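Long-range contact in mRNA interferase YafQ (Escherichia coli, PDB 4MMG), which cleaves ribosome-bound mRNA within lysine codons as the toxic endoribonuclease of the DinJ-YafQ toxin-antitoxin system, inhibiting translation elongation: residues D52-R63 and I74-E85. The protein carries 1 engineered substitution. Residues are numbered along the deposited sequence; the frame is centred on the assembly and turned at random.
Sequences DHPLQGSWKGYR and IYKLTDKLLRFE. With SO4 (sulfate ion), chain E.
The Tyr62 ring is sandwiched: Lys76 CE lies over the centre of one face, 4.0 Å from the ring centroid, and the Trp59 indole covers part of the opposite face, while Tyr75 O sits near the ring plane at its edge. Over one face of Trp59 rests Ile74 CD1, 3.6 Å from Trp59 CE2. They pack beside the antiparallel part of the mixed sheet of this RelE-family toxin, where strand 63-66 runs next to strand 71-77; a type II beta turn from Trp59 to Tyr62 precedes the pairing. Arg63 and Tyr75 form a hydrogen-bonded pair, Arg63 N giving to Tyr75 O (2.7 Å) and Tyr75 N to Arg63 O. On the Ile74 side, Glu85 CG touches Tyr62 CE2 and Trp59 CZ3, and Trp59 NE1 is hydrogen-bonded to Leu93 O in helix 90-94. Lys76 bends at its third torsion (-75°), which brings NZ to an off-centre cation-pi position near Tyr62 and to a water shared with Lys60 O. Glu85 OE1 accepts from Arg83 NE, and Arg83 NH2 binds a sulfate oxygen, O2, at 2.8 Å. On the other face of the sheet, Arg63 CB packs over the Tyr75 ring. Asp52 ties this pair together: its OD2 takes both NE and NH2 of Arg63, side-on and from one face of the carboxylate, and its OD1 accepts from Tyr75 OH at 2.6 Å, on the syn side but 29° out of the carboxylate plane.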
ATOM      1  N   ASP A  52      -1.310   5.200   9.095  1.00 10.46           N
ATOM      2  CA  ASP A  52      -0.059   4.802   8.476  1.00 10.76           C
ATOM      3  C   ASP A  52       1.039   4.574   9.512  1.00 12.78           C
ATOM      4  O   ASP A  52       1.225   5.386  10.422  1.00 13.78           O
ATOM      5  CB  ASP A  52       0.380   5.865   7.476  1.00 10.16           C
ATOM      6  CG  ASP A  52       1.576   5.439   6.682  1.00 11.28           C
ATOM      7  OD1 ASP A  52       1.444   4.507   5.853  1.00 13.57           O
ATOM      8  OD2 ASP A  52       2.656   6.024   6.901  1.00 14.09           O
ATOM      9  N   HIS A  53       1.779   3.478   9.366  1.00 11.60           N
ATOM     10  CA  HIS A  53       2.850   3.163  10.311  1.00 13.28           C
ATOM     11  C   HIS A  53       3.845   2.164   9.741  1.00 12.28           C
ATOM     12  O   HIS A  53       3.511   1.395   8.831  1.00 12.09           O
ATOM     13  CB  HIS A  53       2.265   2.631  11.630  1.00 13.07           C
ATOM     14  CG  HIS A  53       1.612   1.292  11.514  1.00 13.11           C
ATOM     15  ND1 HIS A  53       0.269   1.139  11.248  1.00 17.67           N
ATOM     16  CD2 HIS A  53       2.113   0.042  11.650  1.00 13.32           C
ATOM     17  CE1 HIS A  53      -0.028  -0.150  11.221  1.00 18.15           C
ATOM     18  NE2 HIS A  53       1.075  -0.836  11.457  1.00 19.41           N
ATOM     19  N   PRO A  54       5.080   2.166  10.272  1.00 13.20           N
ATOM     20  CA  PRO A  54       6.082   1.200   9.810  1.00 14.41           C
ATOM     21  C   PRO A  54       5.791  -0.208  10.319  1.00 12.11           C
ATOM     22  O   PRO A  54       5.093  -0.389  11.324  1.00 14.09           O
ATOM     23  CB  PRO A  54       7.383   1.731  10.421  1.00 12.99           C
ATOM     24  CG  PRO A  54       6.951   2.487  11.636  1.00 14.41           C
ATOM     25  CD  PRO A  54       5.645   3.126  11.239  1.00 13.23           C
ATOM     26  N   LEU A  55       6.309  -1.199   9.601  1.00 11.05           N
ATOM     27  CA  LEU A  55       6.135  -2.597   9.963  1.00 12.39           C
ATOM     28  C   LEU A  55       7.450  -3.221  10.430  1.00 13.69           C
ATOM     29  O   LEU A  55       8.543  -2.716  10.130  1.00 14.59           O
ATOM     30  CB  LEU A  55       5.611  -3.381   8.763  1.00 12.43           C
ATOM     31  CG  LEU A  55       4.195  -3.051   8.308  1.00 12.18           C
ATOM     32  CD1 LEU A  55       3.895  -3.719   6.984  1.00 12.40           C
ATOM     33  CD2 LEU A  55       3.205  -3.523   9.361  1.00 15.53           C
ATOM     34  N   GLN A  56       7.332  -4.335  11.145  1.00 14.55           N
ATOM     35  CA  GLN A  56       8.493  -5.099  11.610  1.00 14.50           C
ATOM     36  C   GLN A  56       8.390  -6.557  11.190  1.00 13.28           C
ATOM     37  O   GLN A  56       7.539  -6.913  10.375  1.00 14.61           O
ATOM     38  CB  GLN A  56       8.624  -4.993  13.131  1.00 18.36           C
ATOM     39  CG  GLN A  56       8.944  -3.580  13.628  1.00 21.65           C
ATOM     40  CD  GLN A  56      10.278  -3.055  13.117  1.00 27.25           C
ATOM     41  OE1 GLN A  56      11.166  -3.822  12.734  1.00 31.52           O
ATOM     42  NE2 GLN A  56      10.422  -1.735  13.107  1.00 35.98           N
ATOM     43  N   GLY A  57       9.250  -7.405  11.751  1.00 14.85           N
ATOM     44  CA  GLY A  57       9.244  -8.813  11.390  1.00 14.06           C
ATOM     45  C   GLY A  57       9.572  -9.009   9.923  1.00 12.57           C
ATOM     46  O   GLY A  57      10.451  -8.332   9.388  1.00 14.27           O
ATOM     47  N   SER A  58       8.847  -9.911   9.264  1.00 13.09           N
ATOM     48  CA  SER A  58       9.080 -10.202   7.855  1.00 12.84           C
ATOM     49  C   SER A  58       8.864  -8.978   6.962  1.00 14.41           C
ATOM     50  O   SER A  58       9.342  -8.948   5.828  1.00 16.06           O
ATOM     51  CB  SER A  58       8.176 -11.341   7.379  1.00 14.99           C
ATOM     52  OG  SER A  58       8.410 -12.544   8.101  1.00 17.09           O
ATOM     53  N   TRP A  59       8.142  -7.982   7.469  1.00 12.87           N
ATOM     54  CA  TRP A  59       7.854  -6.778   6.687  1.00 11.53           C
ATOM     55  C   TRP A  59       8.684  -5.571   7.108  1.00 11.84           C
ATOM     56  O   TRP A  59       8.358  -4.428   6.772  1.00 11.78           O
ATOM     57  CB  TRP A  59       6.366  -6.439   6.736  1.00 10.87           C
ATOM     58  CG  TRP A  59       5.485  -7.382   5.964  1.00 12.66           C
ATOM     59  CD1 TRP A  59       4.498  -8.186   6.466  1.00 16.58           C
ATOM     60  CD2 TRP A  59       5.504  -7.601   4.553  1.00 13.18           C
ATOM     61  NE1 TRP A  59       3.903  -8.895   5.447  1.00 15.38           N
ATOM     62  CE2 TRP A  59       4.506  -8.555   4.263  1.00 13.98           C
ATOM     63  CE3 TRP A  59       6.265  -7.082   3.504  1.00 14.78           C
ATOM     64  CZ2 TRP A  59       4.258  -9.002   2.965  1.00 16.93           C
ATOM     65  CZ3 TRP A  59       6.022  -7.535   2.217  1.00 17.06           C
ATOM     66  CH2 TRP A  59       5.026  -8.478   1.960  1.00 15.15           C
ATOM     67  N   LYS A  60       9.768  -5.817   7.834  1.00 13.05           N
ATOM     68  CA  LYS A  60      10.683  -4.746   8.219  1.00 13.86           C
ATOM     69  C   LYS A  60      11.131  -3.952   6.988  1.00 12.71           C
ATOM     70  O   LYS A  60      11.434  -4.538   5.950  1.00 13.92           O
ATOM     71  CB  LYS A  60      11.897  -5.340   8.942  1.00 17.04           C
ATOM     72  CG  LYS A  60      12.896  -4.313   9.453  1.00 24.05           C
ATOM     73  CD  LYS A  60      14.054  -5.014  10.159  1.00 27.36           C
ATOM     74  CE  LYS A  60      15.272  -4.113  10.303  1.00 35.26           C
ATOM     75  NZ  LYS A  60      15.096  -3.069  11.350  1.00 38.15           N
ATOM     76  N   GLY A  61      11.124  -2.625   7.101  1.00 13.01           N
ATOM     77  CA  GLY A  61      11.484  -1.760   5.989  1.00 15.99           C
ATOM     78  C   GLY A  61      10.287  -1.256   5.197  1.00 15.00           C
ATOM     79  O   GLY A  61      10.415  -0.319   4.403  1.00 14.21           O
ATOM     80  N   TYR A  62       9.132  -1.885   5.405  1.00 12.26           N
ATOM     81  CA  TYR A  62       7.888  -1.501   4.731  1.00 10.64           C
ATOM     82  C   TYR A  62       6.952  -0.750   5.679  1.00 12.00           C
ATOM     83  O   TYR A  62       7.217  -0.655   6.887  1.00 12.33           O
ATOM     84  CB  TYR A  62       7.179  -2.744   4.182  1.00  9.39           C
ATOM     85  CG  TYR A  62       7.900  -3.439   3.044  1.00 10.47           C
ATOM     86  CD1 TYR A  62       8.890  -4.378   3.292  1.00 10.90           C
ATOM     87  CD2 TYR A  62       7.580  -3.157   1.723  1.00 11.47           C
ATOM     88  CE1 TYR A  62       9.538  -5.025   2.250  1.00 13.01           C
ATOM     89  CE2 TYR A  62       8.221  -3.789   0.674  1.00 12.78           C
ATOM     90  CZ  TYR A  62       9.203  -4.721   0.945  1.00 14.42           C
ATOM     91  OH  TYR A  62       9.837  -5.356  -0.103  1.00 16.89           O
ATOM     92  N   ARG A  63       5.855  -0.234   5.122  1.00  9.83           N
ATOM     93  CA  ARG A  63       4.833   0.490   5.878  1.00  9.36           C
ATOM     94  C   ARG A  63       3.451  -0.086   5.577  1.00  9.32           C
ATOM     95  O   ARG A  63       3.267  -0.771   4.566  1.00 10.73           O
ATOM     96  CB  ARG A  63       4.838   1.978   5.536  1.00 11.37           C
ATOM     97  CG  ARG A  63       6.185   2.656   5.726  1.00 11.91           C
ATOM     98  CD  ARG A  63       6.100   4.165   5.515  1.00 11.90           C
ATOM     99  NE  ARG A  63       5.309   4.826   6.555  1.00 12.68           N
ATOM    100  CZ  ARG A  63       5.784   5.148   7.755  1.00 16.06           C
ATOM    101  NH1 ARG A  63       7.047   4.871   8.066  1.00 16.37           N
ATOM    102  NH2 ARG A  63       5.002   5.738   8.649  1.00 17.86           N
ATOM    103  N   ILE A  74       0.484  -2.496   1.819  1.00  7.73           N
ATOM    104  CA  ILE A  74       1.871  -2.561   2.261  1.00  8.69           C
ATOM    105  C   ILE A  74       2.733  -1.964   1.149  1.00 10.04           C
ATOM    106  O   ILE A  74       2.647  -2.364  -0.024  1.00  9.18           O
ATOM    107  CB  ILE A  74       2.340  -4.000   2.557  1.00  8.72           C
ATOM    108  CG1 ILE A  74       1.585  -4.579   3.753  1.00  9.48           C
ATOM    109  CG2 ILE A  74       3.836  -4.020   2.831  1.00  9.49           C
ATOM    110  CD1 ILE A  74       1.909  -6.048   4.021  1.00 10.52           C
ATOM    111  N   TYR A  75       3.547  -0.985   1.514  1.00  7.91           N
ATOM    112  CA  TYR A  75       4.390  -0.290   0.547  1.00  8.92           C
ATOM    113  C   TYR A  75       5.737   0.068   1.185  1.00 10.38           C
ATOM    114  O   TYR A  75       5.881   0.062   2.411  1.00 10.86           O
ATOM    115  CB  TYR A  75       3.676   0.966   0.010  1.00  9.95           C
ATOM    116  CG  TYR A  75       3.515   2.038   1.061  1.00 10.18           C
ATOM    117  CD1 TYR A  75       2.486   1.979   1.989  1.00  9.88           C
ATOM    118  CD2 TYR A  75       4.418   3.089   1.141  1.00  9.95           C
ATOM    119  CE1 TYR A  75       2.348   2.952   2.969  1.00  8.88           C
ATOM    120  CE2 TYR A  75       4.299   4.056   2.107  1.00  9.10           C
ATOM    121  CZ  TYR A  75       3.270   3.983   3.022  1.00  9.24           C
ATOM    122  OH  TYR A  75       3.170   4.961   3.982  1.00 10.54           O
ATOM    123  N   LYS A  76       6.725   0.382   0.354  1.00  9.81           N
ATOM    124  CA  LYS A  76       8.006   0.862   0.850  1.00  9.76           C
ATOM    125  C   LYS A  76       8.223   2.266   0.321  1.00 10.99           C
ATOM    126  O   LYS A  76       7.908   2.547  -0.837  1.00 11.37           O
ATOM    127  CB  LYS A  76       9.148  -0.065   0.417  1.00 10.66           C
ATOM    128  CG  LYS A  76      10.537   0.490   0.743  1.00 13.04           C
ATOM    129  CD  LYS A  76      11.634  -0.510   0.424  1.00 14.79           C
ATOM    130  CE  LYS A  76      11.694  -1.615   1.457  1.00 19.22           C
ATOM    131  NZ  LYS A  76      12.744  -2.615   1.108  1.00 19.77           N
ATOM    132  N   LEU A  77       8.723   3.153   1.174  1.00 11.13           N
ATOM    133  CA  LEU A  77       9.015   4.516   0.756  1.00 12.79           C
ATOM    134  C   LEU A  77      10.375   4.962   1.279  1.00 14.34           C
ATOM    135  O   LEU A  77      10.594   5.047   2.494  1.00 15.90           O
ATOM    136  CB  LEU A  77       7.925   5.485   1.227  1.00 12.37           C
ATOM    137  CG  LEU A  77       8.106   6.938   0.788  1.00 13.45           C
ATOM    138  CD1 LEU A  77       7.951   7.057  -0.712  1.00 15.72           C
ATOM    139  CD2 LEU A  77       7.095   7.812   1.501  1.00 17.97           C
ATOM    140  N   THR A  78      11.291   5.214   0.349  1.00 14.39           N
ATOM    141  CA  THR A  78      12.570   5.832   0.678  1.00 17.04           C
ATOM    142  C   THR A  78      12.739   7.086  -0.175  1.00 16.60           C
ATOM    143  O   THR A  78      11.841   7.455  -0.938  1.00 16.49           O
ATOM    144  CB  THR A  78      13.741   4.878   0.403  1.00 16.81           C
ATOM    145  OG1 THR A  78      13.920   4.742  -1.012  1.00 17.91           O
ATOM    146  CG2 THR A  78      13.487   3.513   1.029  1.00 18.02           C
ATOM    147  N   ASP A  79      13.886   7.746  -0.053  1.00 18.83           N
ATOM    148  CA  ASP A  79      14.153   8.907  -0.896  1.00 22.95           C
ATOM    149  C   ASP A  79      14.267   8.505  -2.368  1.00 22.44           C
ATOM    150  O   ASP A  79      14.013   9.315  -3.261  1.00 27.09           O
ATOM    151  CB  ASP A  79      15.424   9.635  -0.449  1.00 24.07           C
ATOM    152  CG  ASP A  79      15.276  10.300   0.908  1.00 32.50           C
ATOM    153  OD1 ASP A  79      14.134  10.422   1.399  1.00 33.67           O
ATOM    154  OD2 ASP A  79      16.308  10.706   1.483  1.00 38.92           O
ATOM    155  N   LYS A  80      14.626   7.245  -2.608  1.00 20.15           N
ATOM    156  CA  LYS A  80      14.886   6.747  -3.956  1.00 22.47           C
ATOM    157  C   LYS A  80      13.702   6.030  -4.596  1.00 20.83           C
ATOM    158  O   LYS A  80      13.592   5.971  -5.821  1.00 21.63           O
ATOM    159  CB  LYS A  80      16.080   5.793  -3.947  1.00 26.58           C
ATOM    160  CG  LYS A  80      17.394   6.449  -3.582  1.00 33.61           C
ATOM    161  CD  LYS A  80      18.548   5.482  -3.769  1.00 39.27           C
ATOM    162  CE  LYS A  80      19.839   6.111  -3.285  1.00 42.62           C
ATOM    163  NZ  LYS A  80      19.868   7.562  -3.616  1.00 46.60           N
ATOM    164  N   LEU A  81      12.823   5.458  -3.785  1.00 19.36           N
ATOM    165  CA  LEU A  81      11.771   4.637  -4.369  1.00 16.36           C
ATOM    166  C   LEU A  81      10.463   4.679  -3.606  1.00 13.43           C
ATOM    167  O   LEU A  81      10.438   4.855  -2.381  1.00 14.23           O
ATOM    168  CB  LEU A  81      12.244   3.187  -4.551  1.00 20.82           C
ATOM    169  CG  LEU A  81      12.491   2.270  -3.353  1.00 21.71           C
ATOM    170  CD1 LEU A  81      11.202   1.633  -2.833  1.00 21.76           C
ATOM    171  CD2 LEU A  81      13.485   1.180  -3.730  1.00 24.24           C
ATOM    172  N   LEU A  82       9.375   4.541  -4.357  1.00 10.38           N
ATOM    173  CA  LEU A  82       8.081   4.210  -3.779  1.00 10.81           C
ATOM    174  C   LEU A  82       7.696   2.886  -4.402  1.00 11.27           C
ATOM    175  O   LEU A  82       7.585   2.786  -5.621  1.00 12.65           O
ATOM    176  CB  LEU A  82       7.042   5.269  -4.129  1.00  9.92           C
ATOM    177  CG  LEU A  82       5.564   4.891  -3.956  1.00 10.35           C
ATOM    178  CD1 LEU A  82       5.222   4.557  -2.506  1.00 12.29           C
ATOM    179  CD2 LEU A  82       4.674   6.023  -4.465  1.00 12.00           C
ATOM    180  N   ARG A  83       7.511   1.863  -3.579  1.00  9.73           N
ATOM    181  CA  ARG A  83       7.185   0.539  -4.098  1.00  9.65           C
ATOM    182  C   ARG A  83       5.888   0.015  -3.485  1.00 10.50           C
ATOM    183  O   ARG A  83       5.785  -0.169  -2.270  1.00 11.71           O
ATOM    184  CB  ARG A  83       8.330  -0.442  -3.832  1.00 11.32           C
ATOM    185  CG  ARG A  83       8.058  -1.867  -4.281  1.00 12.75           C
ATOM    186  CD  ARG A  83       9.316  -2.715  -4.114  1.00 14.53           C
ATOM    187  NE  ARG A  83       9.140  -4.076  -4.602  1.00 14.35           N
ATOM    188  CZ  ARG A  83       9.449  -4.476  -5.834  1.00 17.06           C
ATOM    189  NH1 ARG A  83       9.952  -3.614  -6.713  1.00 14.53           N
ATOM    190  NH2 ARG A  83       9.254  -5.741  -6.191  1.00 17.10           N
ATOM    191  N   PHE A  84       4.891  -0.198  -4.336  1.00  8.09           N
ATOM    192  CA  PHE A  84       3.650  -0.830  -3.908  1.00  8.21           C
ATOM    193  C   PHE A  84       3.867  -2.336  -3.840  1.00  9.86           C
ATOM    194  O   PHE A  84       4.152  -2.977  -4.852  1.00  9.72           O
ATOM    195  CB  PHE A  84       2.522  -0.446  -4.862  1.00  8.29           C
ATOM    196  CG  PHE A  84       2.224   1.024  -4.852  1.00  7.86           C
ATOM    197  CD1 PHE A  84       1.547   1.593  -3.788  1.00  9.23           C
ATOM    198  CD2 PHE A  84       2.647   1.838  -5.887  1.00 10.37           C
ATOM    199  CE1 PHE A  84       1.277   2.948  -3.761  1.00 10.72           C
ATOM    200  CE2 PHE A  84       2.388   3.197  -5.874  1.00 10.00           C
ATOM    201  CZ  PHE A  84       1.694   3.756  -4.806  1.00 10.63           C
ATOM    202  N   GLU A  85       3.748  -2.903  -2.642  1.00  9.79           N
ATOM    203  CA  GLU A  85       4.196  -4.275  -2.401  1.00  9.93           C
ATOM    204  C   GLU A  85       3.090  -5.325  -2.349  1.00 10.30           C
ATOM    205  O   GLU A  85       3.168  -6.340  -3.046  1.00 10.66           O
ATOM    206  CB  GLU A  85       5.053  -4.333  -1.136  1.00  9.99           C
ATOM    207  CG  GLU A  85       5.753  -5.653  -0.927  1.00 11.98           C
ATOM    208  CD  GLU A  85       6.830  -5.930  -1.965  1.00 12.97           C
ATOM    209  OE1 GLU A  85       7.301  -4.989  -2.637  1.00 12.59           O
ATOM    210  OE2 GLU A  85       7.215  -7.119  -2.106  1.00 17.64           O
TER
HETATM  211  S   SO4 E 103       9.471  -8.824  -4.404  1.00 30.95           S
HETATM  212  O1  SO4 E 103       9.084  -9.760  -3.351  1.00 34.36           O
HETATM  213  O2  SO4 E 103       9.059  -7.466  -4.038  1.00 21.71           O
HETATM  214  O3  SO4 E 103       8.831  -9.233  -5.654  1.00 29.79           O
HETATM  215  O4  SO4 E 103      10.920  -8.851  -4.568  1.00 37.28           O
HETATM  216  O   HOH W   1      12.891  -4.099   3.515  1.00 22.61           O
HETATM  217  O   HOH W   2       9.169   2.169   3.878  1.00 14.22           O
HETATM  218  O   HOH W   3      11.382  -3.532  -1.777  1.00 22.92           O